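Leucyl-trna synthetase (Plasmodium knowlesi, PDB 5FOF) probably hydrolyses the ester of tRNA(Leu) mischarged with a non-cognate amino acid, as the editing domain of a cytosolic enzyme that joins leucine to its tRNA. Local coordinates at residues Y103-G108 against L169-I174. Numbering follows the deposited sequence.
Sequences YYVTLG and LILMKI
Y103 N donates to I174 O at 2.8 Å and I174 N returns a bond to Y103 O, opening an antiparallel ladder whose short strand segments run at 162° to each other. The ladder belongs to the mixed sheet of the synthetase editing domain; the far edge of strand 102-108 bonds to strand 137-141. A beta bulge interrupts it: L171 N reaches V105 O at 2.7 Å while V105 N reaches M172 O at 3.0 Å, putting two residues opposite one. The helix-like psi of L171 (-38°) supplies the kink, and the nearest CA neighbours, K173 for Y104 but I170 for T106, are consistent with one extra residue.

Y104 and K173 run side by side in the same direction. The extended lysine lays CG over one ring face toward the rim, and K173 NZ makes a weak bond of 3.4 Å to Y104 OH; the ammonium also has a cation-pi partner in Y102. I170 CG2 meets the same ring at its edge, 4.0 Å from Y104 CD2, and L146 of helix 143-151 touches both Y104 and I170. Within the bulge, V105 CG2 lies 3.8 Å from M172 CG, and the methionine continues toward Y50 and N53 of helix 43-55. L107 and L171 cross at about a right angle, L107 CG being 4.0 Å from L171 CD1. At L169, a side-chain bond succeeds the backbone ladder: T106 OG1 sits opposite the T106 backbone nitrogen (chi1 -175°) and donates to L169 O at 2.7 Å.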
loop_
_atom_site.group_PDB
_atom_site.type_symbol
_atom_site.label_atom_id
_atom_site.label_comp_id
_atom_site.label_asym_id
_atom_site.label_seq_id
_atom_site.Cartn_x
_atom_site.Cartn_y
_atom_site.Cartn_z
ATOM N N TYR A 103 -12.121 2.962 3.104
ATOM C CA TYR A 103 -11.176 1.917 3.481
ATOM C C TYR A 103 -11.673 1.273 4.754
ATOM O O TYR A 103 -12.416 1.901 5.485
ATOM C CB TYR A 103 -9.777 2.510 3.668
ATOM C CG TYR A 103 -9.170 2.913 2.343
ATOM C CD1 TYR A 103 -9.416 4.157 1.806
ATOM C CD2 TYR A 103 -8.388 2.017 1.607
ATOM C CE1 TYR A 103 -8.893 4.519 0.589
ATOM C CE2 TYR A 103 -7.857 2.371 0.389
ATOM C CZ TYR A 103 -8.127 3.621 -0.124
ATOM O OH TYR A 103 -7.603 4.007 -1.336
ATOM N N TYR A 104 -11.258 0.029 5.009
ATOM C CA TYR A 104 -11.812 -0.792 6.087
ATOM C C TYR A 104 -10.702 -1.206 7.043
ATOM O O TYR A 104 -9.606 -1.570 6.614
ATOM C CB TYR A 104 -12.529 -2.018 5.501
ATOM C CG TYR A 104 -13.847 -1.665 4.840
ATOM C CD1 TYR A 104 -13.884 -1.016 3.600
ATOM C CD2 TYR A 104 -15.063 -1.943 5.470
ATOM C CE1 TYR A 104 -15.088 -0.662 3.011
ATOM C CE2 TYR A 104 -16.273 -1.606 4.881
ATOM C CZ TYR A 104 -16.281 -0.970 3.649
ATOM O OH TYR A 104 -17.487 -0.630 3.059
ATOM N N VAL A 105 -10.991 -1.152 8.337
ATOM C CA VAL A 105 -9.996 -1.382 9.374
ATOM C C VAL A 105 -10.377 -2.658 10.087
ATOM O O VAL A 105 -11.502 -2.793 10.572
ATOM C CB VAL A 105 -9.941 -0.192 10.347
ATOM C CG1 VAL A 105 -8.925 -0.425 11.447
ATOM C CG2 VAL A 105 -9.597 1.073 9.575
ATOM N N THR A 106 -9.451 -3.604 10.132
ATOM C CA THR A 106 -9.738 -4.935 10.677
ATOM C C THR A 106 -8.547 -5.419 11.483
ATOM O O THR A 106 -7.568 -4.705 11.643
ATOM C CB THR A 106 -10.144 -5.939 9.546
ATOM O OG1 THR A 106 -10.536 -7.204 10.104
ATOM C CG2 THR A 106 -9.020 -6.164 8.536
ATOM N N LEU A 107 -8.658 -6.618 12.019
ATOM C CA LEU A 107 -7.576 -7.267 12.730
ATOM C C LEU A 107 -7.136 -8.482 11.932
ATOM O O LEU A 107 -7.966 -9.206 11.402
ATOM C CB LEU A 107 -8.071 -7.718 14.094
ATOM C CG LEU A 107 -8.405 -6.598 15.071
ATOM C CD1 LEU A 107 -9.209 -7.126 16.242
ATOM C CD2 LEU A 107 -7.128 -5.940 15.572
ATOM N N GLY A 108 -5.829 -8.705 11.855
ATOM C CA GLY A 108 -5.278 -9.883 11.182
ATOM C C GLY A 108 -3.962 -10.340 11.763
ATOM O O GLY A 108 -3.492 -9.814 12.779
ATOM N N LEU A 169 -14.614 -9.093 11.108
ATOM C CA LEU A 169 -14.613 -8.094 12.191
ATOM C C LEU A 169 -14.058 -6.767 11.671
ATOM O O LEU A 169 -12.867 -6.663 11.385
ATOM C CB LEU A 169 -13.800 -8.580 13.393
ATOM C CG LEU A 169 -13.679 -7.640 14.608
ATOM C CD1 LEU A 169 -14.974 -6.901 14.925
ATOM C CD2 LEU A 169 -13.218 -8.411 15.843
ATOM N N ILE A 170 -14.927 -5.763 11.551
ATOM C CA ILE A 170 -14.551 -4.451 11.021
ATOM C C ILE A 170 -14.567 -3.454 12.166
ATOM O O ILE A 170 -15.620 -3.188 12.717
ATOM C CB ILE A 170 -15.533 -4.010 9.912
ATOM C CG1 ILE A 170 -15.542 -5.033 8.764
ATOM C CG2 ILE A 170 -15.195 -2.623 9.381
ATOM C CD1 ILE A 170 -14.171 -5.362 8.196
ATOM N N LEU A 171 -13.412 -2.900 12.520
ATOM C CA LEU A 171 -13.344 -1.950 13.631
ATOM C C LEU A 171 -13.887 -0.595 13.219
ATOM O O LEU A 171 -14.557 0.076 14.017
ATOM C CB LEU A 171 -11.929 -1.799 14.171
ATOM C CG LEU A 171 -11.285 -3.065 14.747
ATOM C CD1 LEU A 171 -9.796 -2.827 14.975
ATOM C CD2 LEU A 171 -11.948 -3.514 16.042
ATOM N N MET A 172 -13.600 -0.184 11.986
ATOM C CA MET A 172 -14.184 1.036 11.454
ATOM C C MET A 172 -14.094 1.124 9.944
ATOM O O MET A 172 -13.372 0.392 9.319
ATOM C CB MET A 172 -13.544 2.280 12.109
ATOM C CG MET A 172 -12.415 2.973 11.350
ATOM S SD MET A 172 -11.694 4.402 12.198
ATOM C CE MET A 172 -13.152 5.135 12.956
ATOM N N LYS A 173 -14.823 2.082 9.397
ATOM C CA LYS A 173 -14.903 2.351 7.971
ATOM C C LYS A 173 -14.655 3.846 7.798
ATOM O O LYS A 173 -15.406 4.658 8.342
ATOM C CB LYS A 173 -16.302 1.971 7.529
ATOM C CG LYS A 173 -16.720 2.295 6.107
ATOM C CD LYS A 173 -18.133 1.738 5.916
ATOM C CE LYS A 173 -18.744 2.055 4.568
ATOM N NZ LYS A 173 -19.959 1.218 4.370
ATOM N N ILE A 174 -13.593 4.219 7.087
ATOM C CA ILE A 174 -13.259 5.634 6.909
ATOM C C ILE A 174 -12.796 5.969 5.507
ATOM O O ILE A 174 -12.199 5.136 4.829
ATOM C CB ILE A 174 -12.163 6.105 7.888
ATOM C CG1 ILE A 174 -11.064 5.047 8.015
ATOM C CG2 ILE A 174 -12.773 6.435 9.239
ATOM C CD1 ILE A 174 -9.768 5.609 8.542
#